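Local atomic coordinates of nitrate transport protein (Parabacteroides distasonis, PDB entry 3HN0), a protein that probably serves as the substrate-binding component of an ABC transporter, perhaps for nitrate or a related small solute. Residues T5-S10 and P28-K33; V11-S16 and V37-S42. All coordinates share one frame; numbering follows the deposited sequence. Where two conformers were deposited one is given.

In the fold
Both contacts belong to the mixed sheet of one lobe and share strand 6-12, which pairs in parallel with strand 33-40; their centres lie about 17 Å apart. Contact 1 sits at the beginning of that strand, far from the centre of the chain, where the turn between strands 29-30 and 33-40 brushes past it by apolar packing, a CA-H...O contact and one water. It is partly buried, Ile-7 and Ile-30 inside, the turn exposed. Contact 2 lies at the other end, nearer the centre of the chain yet largely at the surface, and is held by regular parallel backbone bonds and a salt bridge. A probable hydrogen bond from Lys-38 N to Val-9 O, 2.9 Å, joins them.

Contact 1 (T5-S10 and P28-K33)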
loop_
_atom_site.group_PDB
_atom_site.type_symbol
_atom_site.label_atom_id
_atom_site.label_comp_id
_atom_site.label_asym_id
_atom_site.label_seq_id
_atom_site.Cartn_x
_atom_site.Cartn_y
_atom_site.Cartn_z
ATOM N N THR A 5 26.279 22.590 -18.743
ATOM C CA THR A 5 27.229 21.895 -17.901
ATOM C C THR A 5 26.626 21.405 -16.602
ATOM O O THR A 5 27.318 20.819 -15.797
ATOM C CB THR A 5 28.452 22.784 -17.583
ATOM O OG1 THR A 5 28.048 23.849 -16.716
ATOM C CG2 THR A 5 29.067 23.328 -18.881
ATOM N N VAL A 6 25.332 21.653 -16.382
ATOM C CA VAL A 6 24.657 21.201 -15.160
ATOM C C VAL A 6 23.328 20.561 -15.559
ATOM O O VAL A 6 22.803 20.794 -16.665
ATOM C CB VAL A 6 24.396 22.340 -14.141
ATOM C CG1 VAL A 6 25.708 23.043 -13.778
ATOM C CG2 VAL A 6 23.411 23.347 -14.689
ATOM N N ILE A 7 22.829 19.733 -14.658
ATOM C CA ILE A 7 21.476 19.178 -14.726
ATOM C C ILE A 7 20.632 19.910 -13.696
ATOM O O ILE A 7 20.881 19.832 -12.497
ATOM C CB ILE A 7 21.468 17.660 -14.500
ATOM C CG1 ILE A 7 22.106 16.942 -15.694
ATOM C CG2 ILE A 7 20.058 17.108 -14.275
ATOM C CD1 ILE A 7 22.578 15.498 -15.371
ATOM N N LYS A 8 19.629 20.643 -14.158
ATOM C CA LYS A 8 18.818 21.488 -13.271
ATOM C C LYS A 8 17.595 20.704 -12.832
ATOM O O LYS A 8 16.807 20.246 -13.669
ATOM C CB LYS A 8 18.413 22.793 -13.969
ATOM C CG LYS A 8 19.626 23.655 -14.373
ATOM C CD LYS A 8 19.258 24.901 -15.192
ATOM C CE LYS A 8 20.486 25.466 -15.898
ATOM N NZ LYS A 8 20.202 26.648 -16.777
ATOM N N VAL A 9 17.467 20.567 -11.532
ATOM C CA VAL A 9 16.364 19.883 -10.888
ATOM C C VAL A 9 15.586 20.873 -10.050
ATOM O O VAL A 9 16.107 21.387 -9.072
ATOM C CB VAL A 9 16.866 18.773 -10.020
ATOM C CG1 VAL A 9 15.706 17.959 -9.451
ATOM C CG2 VAL A 9 17.786 17.855 -10.884
ATOM N N SER A 10 14.307 21.053 -10.393
ATOM C CA SER A 10 13.448 21.976 -9.659
ATOM C C SER A 10 12.530 21.146 -8.793
ATOM O O SER A 10 11.810 20.296 -9.315
ATOM C CB SER A 10 12.620 22.818 -10.634
ATOM O OG SER A 10 13.457 23.557 -11.498
ATOM N N PRO A 28 25.226 14.994 -7.111
ATOM C CA PRO A 28 25.743 13.931 -7.980
ATOM C C PRO A 28 26.279 14.503 -9.274
ATOM O O PRO A 28 25.883 15.594 -9.680
ATOM C CB PRO A 28 24.518 13.089 -8.297
ATOM C CG PRO A 28 23.469 13.524 -7.410
ATOM C CD PRO A 28 23.797 14.816 -6.818
ATOM N N ILE A 29 27.205 13.793 -9.900
ATOM C CA ILE A 29 27.719 14.205 -11.199
ATOM C C ILE A 29 27.344 13.101 -12.170
ATOM O O ILE A 29 27.639 11.928 -11.917
ATOM C CB ILE A 29 29.256 14.380 -11.174
ATOM C CG1 ILE A 29 29.689 15.535 -10.245
ATOM C CG2 ILE A 29 29.777 14.612 -12.598
ATOM C CD1 ILE A 29 31.135 15.416 -9.895
ATOM N N ILE A 30 26.626 13.447 -13.216
ATOM C CA ILE A 30 26.213 12.503 -14.243
ATOM C C ILE A 30 26.753 13.008 -15.571
ATOM O O ILE A 30 26.464 14.156 -15.956
ATOM C CB ILE A 30 24.651 12.400 -14.293
ATOM C CG1 ILE A 30 24.172 11.848 -12.931
ATOM C CG2 ILE A 30 24.200 11.535 -15.501
ATOM C CD1 ILE A 30 22.657 11.813 -12.779
ATOM N N ASP A 31 27.533 12.180 -16.269
ATOM C CA ASP A 31 28.079 12.543 -17.587
ATOM C C ASP A 31 28.780 13.890 -17.529
ATOM O O ASP A 31 28.588 14.705 -18.424
ATOM C CB ASP A 31 26.954 12.543 -18.646
ATOM C CG ASP A 31 27.446 12.572 -20.059
ATOM O OD1 ASP A 31 28.539 12.058 -20.321
ATOM O OD2 ASP A 31 26.706 13.098 -20.930
ATOM N N ASN A 32 29.563 14.110 -16.465
ATOM C CA ASN A 32 30.368 15.327 -16.243
ATOM C C ASN A 32 29.480 16.561 -16.082
ATOM O O ASN A 32 29.922 17.688 -16.370
ATOM C CB ASN A 32 31.320 15.541 -17.418
ATOM C CG ASN A 32 32.300 16.679 -17.187
ATOM O OD1 ASN A 32 32.831 16.851 -16.093
ATOM N ND2 ASN A 32 32.570 17.431 -18.243
ATOM N N LYS A 33 28.233 16.345 -15.680
ATOM C CA LYS A 33 27.315 17.421 -15.303
ATOM C C LYS A 33 26.919 17.335 -13.864
ATOM O O LYS A 33 26.448 16.298 -13.403
ATOM C CB LYS A 33 26.094 17.395 -16.166
ATOM C CG LYS A 33 26.415 17.654 -17.608
ATOM C CD LYS A 33 25.223 17.354 -18.483
ATOM C CE LYS A 33 25.571 17.440 -19.974
ATOM N NZ LYS A 33 24.346 17.543 -20.768
HETATM O O HOH W 1 22.161 19.320 -18.902
#
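Ile-7, near the start of strand 6-12, and Thr-5, just before it, meet Lys-33 and Ile-30 at the two ends of a type I' beta turn, the tight reversal of a beta hairpin. Inside the turn Ile-30 and Lys-33 bond to each other in both directions, with Lys-33 N 2.8 Å from Ile-30 O. Asp-31 and Asn-32 occupy its corners with positive phi, a conformation that asparagine and aspartate tolerate better than most residues.

The apolar part of the contact rests on Ile-7. Its CG1 branch lies anti to the carbonyl carbon (chi1 -70°), and the extended chain beyond carries CD1 to 3.9 Å from Ile-30 CB. The two isoleucines cross at about a right angle, and Ile-7 meets the aliphatic root of Lys-33 in the same manner, CG1 to CB at 4.0 Å. Branched side chains suit this buried place, where Tyr-195 touches both isoleucines and helix 196-212 packs on Ile-30.

Polar contacts are sparse. No direct hydrogen bond joins the segments; the pairing of Ile-7 is instead with Lys-34 and Gln-36, just beyond the turn. Thr-5 O approaches Lys-33 CA in a CA-H...O contact of 3.4 Å. Lysine suits this border because its methylenes pack near the strand while its extended chain takes the ammonium away, where NZ also makes a weak bond to Tyr-195 OH. A water donates a hydrogen bond to Val-6 O at 2.8 Å and accepts a weak one from Lys-33 NZ at 3.4 Å.

Contact 2 (V11-S16 and V37-S42); sequences VLRGPS and VKVVDS
Strands 6-12 and 33-40 run parallel here, Val-11 paired with Val-39 and Leu-12 with Val-40, and their backbones are laced by bonds from Val-11 N to Lys-38 O (2.9 Å), Val-40 N to Val-11 O (2.9 Å) and Arg-13 N to Val-40 O (2.7 Å). The last continues the ladder one residue past the end of strand 6-12. Neighbouring parallel strands linked through helices 16-19 and 21-25, with short strand 29-30 added, make a beta-alpha-beta crossover of the alpha/beta lobe, as in substrate-binding proteins of ABC transporters.

Beta-branched valines suit the extended backbone, and Val-11 CG2 packs against Val-37 CG1 at 3.9 Å. On the face of Leu-12 and Val-40, the CG2 methyl of Val-40 leans over the neighbouring strand, 3.7 Å from Leu-12 CA.

Arg-13 combines apolar and ionic contact. Its CG is anti to the backbone N (chi1 -174°), and a bend at chi3 (-60°) folds the guanidinium back so that Val-39 CG1 lies 3.8 Å above its plane, over the centre. The base of the side chain, chiefly CB, also rests on this methyl. At the edge, NE and NH2 both grip one carboxylate oxygen, Asp-41 OD1, with NE 2.9 Å from it. OD1 lies near the guanidinium plane, but the two flat groups are turned 49° apart: NH2 is received on the syn lone pair of OD1, whereas NE meets OD1 from above the carboxylate plane. This side-on salt bridge suits an exposed place, tying together the loops that leave the two strand ends.

Ser-42 then serves as N-cap of helix 43-51, its OG bonded to Leu-45 N. That helix packs on Leu-12 and Val-40, whereas helix 21-25 touches Val-37; strand 57-61, the next in the sheet, borders Val-11.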
loop_
_atom_site.group_PDB
_atom_site.type_symbol
_atom_site.label_atom_id
_atom_site.label_comp_id
_atom_site.label_asym_id
_atom_site.label_seq_id
_atom_site.Cartn_x
_atom_site.Cartn_y
_atom_site.Cartn_z
ATOM N N VAL A 11 12.557 21.376 -7.485
ATOM C CA VAL A 11 11.723 20.635 -6.562
ATOM C C VAL A 11 10.666 21.619 -5.979
ATOM O O VAL A 11 11.017 22.609 -5.367
ATOM C CB VAL A 11 12.556 19.952 -5.493
ATOM C CG1 VAL A 11 11.648 19.157 -4.562
ATOM C CG2 VAL A 11 13.616 19.015 -6.108
ATOM N N LEU A 12 9.368 21.422 -6.258
ATOM C CA LEU A 12 8.348 22.278 -5.602
ATOM C C LEU A 12 8.536 22.192 -4.065
ATOM O O LEU A 12 8.690 21.126 -3.520
ATOM C CB LEU A 12 6.949 21.839 -5.952
ATOM C CG LEU A 12 5.809 22.676 -5.362
ATOM C CD1 LEU A 12 5.944 24.106 -5.732
ATOM C CD2 LEU A 12 4.477 22.096 -5.877
ATOM N N ARG A 13 8.568 23.338 -3.391
ATOM C CA ARG A 13 8.722 23.379 -1.921
ATOM C C ARG A 13 7.787 22.404 -1.218
ATOM O O ARG A 13 6.605 22.321 -1.575
ATOM C CB ARG A 13 8.410 24.808 -1.431
ATOM C CG ARG A 13 8.689 25.003 0.092
ATOM C CD ARG A 13 8.668 26.517 0.508
ATOM N NE ARG A 13 9.681 27.327 -0.189
ATOM C CZ ARG A 13 10.989 27.363 0.117
ATOM N NH1 ARG A 13 11.488 26.628 1.112
ATOM N NH2 ARG A 13 11.818 28.134 -0.591
ATOM N N GLY A 14 8.280 21.708 -0.201
ATOM C CA GLY A 14 7.472 20.687 0.479
ATOM C C GLY A 14 8.297 19.498 0.852
ATOM O O GLY A 14 9.531 19.533 0.707
ATOM N N PRO A 15 7.649 18.387 1.236
ATOM C CA PRO A 15 8.339 17.158 1.640
ATOM C C PRO A 15 9.150 16.335 0.584
ATOM O O PRO A 15 10.059 15.561 0.924
ATOM C CB PRO A 15 7.224 16.337 2.263
ATOM C CG PRO A 15 5.981 16.811 1.655
ATOM C CD PRO A 15 6.169 18.246 1.298
ATOM N N SER A 16 8.881 16.551 -0.709
ATOM C CA SER A 16 9.675 15.904 -1.724
ATOM C C SER A 16 11.146 16.325 -1.657
ATOM O O SER A 16 11.984 15.549 -2.045
ATOM C CB SER A 16 9.143 16.236 -3.108
ATOM O OG SER A 16 9.384 17.595 -3.331
ATOM N N VAL A 37 20.050 21.079 -7.488
ATOM C CA VAL A 37 18.675 21.130 -6.995
ATOM C C VAL A 37 18.317 22.537 -6.537
ATOM O O VAL A 37 19.060 23.158 -5.746
ATOM C CB VAL A 37 18.488 20.171 -5.789
ATOM C CG1 VAL A 37 17.104 20.378 -5.109
ATOM C CG2 VAL A 37 18.671 18.765 -6.249
ATOM N N LYS A 38 17.169 23.020 -6.983
ATOM C CA LYS A 38 16.639 24.317 -6.549
ATOM C C LYS A 38 15.194 24.123 -6.119
ATOM O O LYS A 38 14.406 23.441 -6.790
ATOM C CB LYS A 38 16.762 25.315 -7.675
ATOM C CG LYS A 38 18.205 25.761 -7.924
ATOM C CD LYS A 38 18.261 27.020 -8.814
ATOM C CE LYS A 38 19.692 27.359 -9.249
ATOM N NZ LYS A 38 20.735 26.863 -8.299
ATOM N N VAL A 39 14.855 24.692 -4.974
ATOM C CA VAL A 39 13.494 24.629 -4.478
ATOM C C VAL A 39 12.701 25.772 -5.119
ATOM O O VAL A 39 13.169 26.911 -5.186
ATOM C CB VAL A 39 13.460 24.666 -2.938
ATOM C CG1 VAL A 39 12.002 24.634 -2.415
ATOM C CG2 VAL A 39 14.296 23.515 -2.341
ATOM N N VAL A 40 11.525 25.467 -5.643
ATOM C CA VAL A 40 10.695 26.499 -6.248
ATOM C C VAL A 40 9.423 26.614 -5.429
ATOM O O VAL A 40 9.001 25.662 -4.792
ATOM C CB VAL A 40 10.377 26.229 -7.725
ATOM C CG1 VAL A 40 11.663 26.286 -8.543
ATOM C CG2 VAL A 40 9.660 24.897 -7.908
ATOM N N ASP A 41 8.833 27.807 -5.421
ATOM C CA ASP A 41 7.775 28.076 -4.453
ATOM C C ASP A 41 6.364 27.733 -4.899
ATOM O O ASP A 41 5.497 27.692 -4.055
ATOM C CB ASP A 41 7.857 29.528 -3.975
ATOM C CG ASP A 41 9.116 29.793 -3.176
ATOM O OD1 ASP A 41 9.745 28.815 -2.720
ATOM O OD2 ASP A 41 9.472 30.975 -2.998
ATOM N N SER A 42 6.125 27.501 -6.192
ATOM C CA SER A 42 4.804 27.026 -6.623
ATOM C C SER A 42 4.833 26.117 -7.854
ATOM O O SER A 42 5.750 26.203 -8.665
ATOM C CB SER A 42 3.882 28.196 -6.919
ATOM O OG SER A 42 4.385 28.957 -8.011
#